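Local coordinates for cystathionine beta-lyase family protein, YNBB B.subtilis ortholog (Clostridium acetobutylicum, PDB 3HVY) that probably acts as a pyridoxal-phosphate-dependent lyase on sulfur-containing amino acids, and has been tentatively linked to aluminium resistance, at residues Ile346-Gly351 with Leu419-Lys424; Ser356-Phe361 with Gly381-Gly386. All coordinates share one frame; numbering follows the deposited sequence. Where two conformers were deposited one is given.

Contact 1: residues Ile346-Gly351 with Leu419-Lys424; sequences IDFIKG and LIALSK
Ala421 points its methyl group over one face of the Phe348 ring, and the geometry is that of a CH-pi contact. Ala421 CB lies 3.8 Å from the centroid of the Phe348 ring, along a line 24° off the ring normal, so the methyl is displaced toward the rim. The displacement is toward the CD1-CE1 side, with Phe348 CE1 and Ala421 CB 3.5 Å apart. Although the CB of Phe348 leaves its helix away from Ala421, the ring swings back because CG is anti to the backbone N (chi1 -179°). The same methyl, Ala421 CB, also sits 3.4 Å from the carbonyl Phe348 O, and thus touches both the ring and the backbone of one residue. Beyond Ala421, Met315 of helix 287-317 and the ring of Phe339 also touch Phe348. Two helices of the C-terminal part of a fold-type I pyridoxal-phosphate enzyme meet here: helix 342-354 turns Ile346 and Ile349 onto edge strand 376-379 of the antiparallel sheet, and helix 411-422 packs against its flank. Their closest backbone approach is at Gly351, where no side chain intervenes and its CA comes 4.2 Å from Ala421 CA. Next to it, CG2 of Ile420 rests on the carbonyl of Gly351, its nearest atom in the facing segment. Toward Lys424 the backbones spread, with 6.4 Å between Asp347 CA and Lys424 CA, and the lysine chain spans the wider gap. Bent at chi2 and chi3, it runs across the first helix so that CD faces Gly351 CA and Lys424 NZ comes 3.0 Å from Asp347 O. The carboxylate of Asp347 stays 4.7 Å from this ammonium group, measured from OD1 to Lys424 NZ, and its OD2 instead forms a salt bridge with Lys343.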
loop_
_atom_site.group_PDB
_atom_site.type_symbol
_atom_site.label_atom_id
_atom_site.label_comp_id
_atom_site.label_asym_id
_atom_site.label_seq_id
_atom_site.Cartn_x
_atom_site.Cartn_y
_atom_site.Cartn_z
ATOM N N ILE D 346 -9.057 12.497 35.608
ATOM C CA ILE D 346 -7.786 12.064 35.055
ATOM C C ILE D 346 -7.671 10.573 35.175
ATOM O O ILE D 346 -7.329 9.893 34.206
ATOM C CB ILE D 346 -6.608 12.780 35.726
ATOM C CG1 ILE D 346 -6.576 14.247 35.223
ATOM C CG2 ILE D 346 -5.310 12.031 35.460
ATOM C CD1 ILE D 346 -5.819 15.197 36.150
ATOM N N ASP D 347 -8.028 10.063 36.338
ATOM C CA ASP D 347 -8.002 8.637 36.571
ATOM C C ASP D 347 -8.886 7.899 35.566
ATOM O O ASP D 347 -8.532 6.825 35.108
ATOM C CB ASP D 347 -8.443 8.309 37.998
ATOM C CG ASP D 347 -7.350 8.613 39.056
ATOM O OD1 ASP D 347 -6.232 9.058 38.677
ATOM O OD2 ASP D 347 -7.618 8.387 40.272
ATOM N N PHE D 348 -10.040 8.475 35.233
ATOM C CA PHE D 348 -10.986 7.816 34.340
ATOM C C PHE D 348 -10.408 7.733 32.921
ATOM O O PHE D 348 -10.475 6.665 32.257
ATOM C CB PHE D 348 -12.329 8.554 34.323
ATOM C CG PHE D 348 -13.360 7.900 33.426
ATOM C CD1 PHE D 348 -14.198 6.915 33.936
ATOM C CD2 PHE D 348 -13.503 8.291 32.093
ATOM C CE1 PHE D 348 -15.164 6.297 33.119
ATOM C CE2 PHE D 348 -14.452 7.682 31.265
ATOM C CZ PHE D 348 -15.288 6.688 31.797
ATOM N N ILE D 349 -9.851 8.857 32.472
ATOM C CA ILE D 349 -9.253 8.964 31.129
ATOM C C ILE D 349 -8.050 8.050 31.001
ATOM O O ILE D 349 -7.950 7.291 30.019
ATOM C CB ILE D 349 -8.968 10.420 30.738
ATOM C CG1 ILE D 349 -10.337 11.144 30.602
ATOM C CG2 ILE D 349 -8.244 10.511 29.412
ATOM C CD1 ILE D 349 -10.310 12.433 29.899
ATOM N N LYS D 350 -7.190 8.043 32.012
ATOM C CA LYS D 350 -6.062 7.110 32.030
ATOM C C LYS D 350 -6.539 5.646 31.990
ATOM O O LYS D 350 -5.914 4.782 31.354
ATOM C CB LYS D 350 -5.177 7.350 33.248
ATOM C CG LYS D 350 -4.292 8.590 33.162
ATOM C CD LYS D 350 -3.557 8.787 34.523
ATOM C CE LYS D 350 -2.441 9.837 34.508
ATOM N NZ LYS D 350 -1.026 9.279 34.358
ATOM N N GLY D 351 -7.648 5.362 32.646
ATOM C CA GLY D 351 -8.188 4.021 32.643
ATOM C C GLY D 351 -8.633 3.628 31.249
ATOM O O GLY D 351 -8.451 2.481 30.851
ATOM N N LEU D 419 -15.824 -0.234 32.380
ATOM C CA LEU D 419 -15.697 -0.958 33.612
ATOM C C LEU D 419 -14.278 -0.793 34.156
ATOM O O LEU D 419 -14.100 -0.552 35.361
ATOM C CB LEU D 419 -16.012 -2.445 33.450
ATOM C CG LEU D 419 -17.392 -2.829 32.923
ATOM C CD1 LEU D 419 -17.534 -4.370 32.932
ATOM C CD2 LEU D 419 -18.531 -2.129 33.718
ATOM N N ILE D 420 -13.284 -0.902 33.279
ATOM C CA ILE D 420 -11.914 -0.720 33.706
ATOM C C ILE D 420 -11.724 0.693 34.227
ATOM O O ILE D 420 -11.242 0.890 35.323
ATOM C CB ILE D 420 -10.907 -1.017 32.574
ATOM C CG1 ILE D 420 -10.902 -2.508 32.303
ATOM C CG2 ILE D 420 -9.501 -0.549 32.953
ATOM C CD1 ILE D 420 -10.343 -2.880 30.912
ATOM N N ALA D 421 -12.163 1.677 33.470
ATOM C CA ALA D 421 -12.053 3.050 33.916
ATOM C C ALA D 421 -12.818 3.321 35.240
ATOM O O ALA D 421 -12.293 3.959 36.166
ATOM C CB ALA D 421 -12.526 3.985 32.806
ATOM N N LEU D 422 -14.065 2.857 35.331
ATOM C CA LEU D 422 -14.881 3.088 36.528
ATOM C C LEU D 422 -14.276 2.444 37.787
ATOM O O LEU D 422 -14.398 2.987 38.885
ATOM C CB LEU D 422 -16.305 2.565 36.294
ATOM C CG LEU D 422 -17.321 2.709 37.449
ATOM C CD1 LEU D 422 -17.391 4.146 38.022
ATOM C CD2 LEU D 422 -18.740 2.195 37.006
ATOM N N SER D 423 -13.635 1.291 37.611
ATOM C CA SER D 423 -13.002 0.556 38.716
ATOM C C SER D 423 -11.768 1.272 39.258
ATOM O O SER D 423 -11.166 0.823 40.225
ATOM C CB SER D 423 -12.633 -0.852 38.278
ATOM O OG SER D 423 -13.789 -1.600 37.940
ATOM N N LYS D 424 -11.365 2.350 38.600
ATOM C CA LYS D 424 -10.368 3.248 39.153
ATOM C C LYS D 424 -10.981 4.349 40.034
ATOM O O LYS D 424 -10.262 5.069 40.697
ATOM C CB LYS D 424 -9.546 3.872 38.049
ATOM C CG LYS D 424 -8.984 2.843 37.077
ATOM C CD LYS D 424 -7.639 3.158 36.546
ATOM C CE LYS D 424 -7.308 4.657 36.707
ATOM N NZ LYS D 424 -6.125 5.206 35.958
#

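Contact 2: residues Ser356-Phe361 with Gly381-Gly386; sequences SPVDSF and GTFVQG
Val358 lays its CG2 methyl over a face of the Phe383 ring, 4.0 Å from the centroid and 23° off the normal, a CH-pi contact displaced to the CD1-CE1 rim. With CG1 anti to the backbone N (chi1 -175°), the two methyls divide the work: CG2 takes the ring and CG1 packs against Thr382 O. Pro357 crosses the same ring at about a right angle, its CG 3.8 Å from Phe383 CE2. Away from the ring the packing centres on the Gly381 backbone and is tighter still. Val358 O stands 3.0 Å from Gly381 CA, and Ser356 CB is 3.3 Å from Gly381 O, approaches possible because residue 381 carries no side chain. No direct hydrogen bond links the two loops. On the looser side, a water bridges them, accepting from Gly381 N at 2.9 Å and bonded to Ser356 OG at 2.7 Å; that hydroxyl is also hydrogen-bonded to Ile352 O. Farther on, Val384-Gly386 diverge from the first loop, and Gln385 is instead hydrogen-bonded to Ser67 and Tyr71 of a third subunit. Pro357 packs on Phe295 and Val358 on Ser59 of a second subunit, so the contact is itself part of a subunit interface. Within the chain, the first loop follows helix 342-354 and leads to strand 376-379, while the second connects that strand with its antiparallel neighbour 392-396.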
loop_
_atom_site.group_PDB
_atom_site.type_symbol
_atom_site.label_atom_id
_atom_site.label_comp_id
_atom_site.label_asym_id
_atom_site.label_seq_id
_atom_site.Cartn_x
_atom_site.Cartn_y
_atom_site.Cartn_z
ATOM N N SER D 356 -7.163 0.117 26.244
ATOM C CA SER D 356 -7.047 0.162 24.764
ATOM C C SER D 356 -6.129 -0.913 24.262
ATOM O O SER D 356 -5.219 -1.337 24.979
ATOM C CB SER D 356 -6.534 1.516 24.312
ATOM O OG SER D 356 -7.418 2.553 24.736
ATOM N N PRO D 357 -6.345 -1.376 23.024
ATOM C CA PRO D 357 -5.485 -2.435 22.459
ATOM C C PRO D 357 -4.099 -1.955 22.015
ATOM O O PRO D 357 -3.153 -2.758 21.972
ATOM C CB PRO D 357 -6.265 -2.882 21.230
ATOM C CG PRO D 357 -7.014 -1.667 20.816
ATOM C CD PRO D 357 -7.444 -1.027 22.115
ATOM N N VAL D 358 -4.005 -0.674 21.644
ATOM C CA VAL D 358 -2.742 -0.098 21.147
ATOM C C VAL D 358 -2.303 0.953 22.142
ATOM O O VAL D 358 -3.122 1.705 22.655
ATOM C CB VAL D 358 -2.947 0.518 19.764
ATOM C CG1 VAL D 358 -1.593 1.037 19.148
ATOM C CG2 VAL D 358 -3.665 -0.527 18.845
ATOM N N ASP D 359 -1.005 0.955 22.442
ATOM C CA ASP D 359 -0.427 1.855 23.434
ATOM C C ASP D 359 -1.105 1.794 24.766
ATOM O O ASP D 359 -1.205 2.819 25.476
ATOM C CB ASP D 359 -0.426 3.305 22.933
ATOM C CG ASP D 359 0.646 3.543 21.873
ATOM O OD1 ASP D 359 1.606 2.748 21.812
ATOM O OD2 ASP D 359 0.520 4.513 21.116
ATOM N N SER D 360 -1.509 0.599 25.169
ATOM C CA SER D 360 -2.147 0.484 26.469
ATOM C C SER D 360 -1.277 0.911 27.654
ATOM O O SER D 360 -1.810 1.166 28.742
ATOM C CB SER D 360 -2.551 -0.979 26.736
ATOM O OG SER D 360 -1.425 -1.848 26.810
ATOM N N PHE D 361 0.039 0.879 27.455
ATOM C CA PHE D 361 1.035 1.097 28.526
ATOM C C PHE D 361 1.450 2.576 28.673
ATOM O O PHE D 361 2.175 2.955 29.629
ATOM C CB PHE D 361 2.288 0.254 28.230
ATOM C CG PHE D 361 2.809 0.473 26.858
ATOM C CD1 PHE D 361 3.650 1.540 26.593
ATOM C CD2 PHE D 361 2.367 -0.331 25.791
ATOM C CE1 PHE D 361 4.093 1.787 25.320
ATOM C CE2 PHE D 361 2.797 -0.089 24.511
ATOM C CZ PHE D 361 3.683 0.976 24.266
ATOM N N GLY D 381 -5.509 5.260 22.290
ATOM C CA GLY D 381 -4.876 3.978 21.965
ATOM C C GLY D 381 -5.620 3.248 20.884
ATOM O O GLY D 381 -6.344 2.284 21.135
ATOM N N THR D 382 -5.375 3.666 19.644
ATOM C CA THR D 382 -6.192 3.251 18.496
ATOM C C THR D 382 -5.320 2.732 17.328
ATOM O O THR D 382 -4.127 2.938 17.279
ATOM C CB THR D 382 -7.056 4.476 18.087
ATOM O OG1 THR D 382 -6.204 5.575 17.774
ATOM C CG2 THR D 382 -7.940 4.984 19.261
ATOM N N PHE D 383 -5.918 1.979 16.414
ATOM C CA PHE D 383 -5.217 1.413 15.285
ATOM C C PHE D 383 -4.912 2.483 14.261
ATOM O O PHE D 383 -3.851 2.431 13.593
ATOM C CB PHE D 383 -6.058 0.293 14.630
ATOM C CG PHE D 383 -6.255 -0.874 15.520
ATOM C CD1 PHE D 383 -5.241 -1.792 15.692
ATOM C CD2 PHE D 383 -7.446 -1.035 16.234
ATOM C CE1 PHE D 383 -5.438 -2.872 16.536
ATOM C CE2 PHE D 383 -7.630 -2.105 17.056
ATOM C CZ PHE D 383 -6.635 -3.012 17.217
ATOM N N VAL D 384 -5.820 3.447 14.163
ATOM C CA VAL D 384 -5.667 4.612 13.277
ATOM C C VAL D 384 -5.474 5.876 14.140
ATOM O O VAL D 384 -6.257 6.199 15.065
ATOM C CB VAL D 384 -6.841 4.722 12.255
ATOM C CG1 VAL D 384 -6.770 6.011 11.403
ATOM C CG2 VAL D 384 -6.882 3.488 11.335
ATOM N N GLN D 385 -4.388 6.566 13.866
ATOM C CA GLN D 385 -3.981 7.667 14.735
ATOM C C GLN D 385 -5.003 8.761 14.681
ATOM O O GLN D 385 -5.250 9.348 13.619
ATOM C CB GLN D 385 -2.610 8.201 14.362
ATOM C CG GLN D 385 -2.046 9.192 15.410
ATOM C CD GLN D 385 -0.965 10.057 14.807
ATOM O OE1 GLN D 385 -1.184 10.688 13.800
ATOM N NE2 GLN D 385 0.211 10.069 15.412
ATOM N N GLY D 386 -5.608 9.027 15.846
ATOM C CA GLY D 386 -6.587 10.068 15.979
ATOM C C GLY D 386 -7.994 9.693 15.660
ATOM O O GLY D 386 -8.848 10.566 15.700
HETATM O O HOH W 1 -8.030 4.987 23.736
#

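In the fold
Contact 2 is nested in the chain segment closed by contact 1, and the two lie on the same side of the chain centre. Their centres are 16 Å apart and their nearest atoms about 5 Å, so they do not touch directly. Helix 342-354 connects them: it supplies one side of contact 1 and runs on into the loop of contact 2, where Ala355 meets Ile420. Contact 1 touches no other subunit, whereas contact 2 reaches two. Segment 381-386 has a link toward the cofactor site: its Val384, which does not touch 356-361, packs on Ile243, next in the chain to Lys244, whose side chain carries pyridoxal phosphate as a Schiff base.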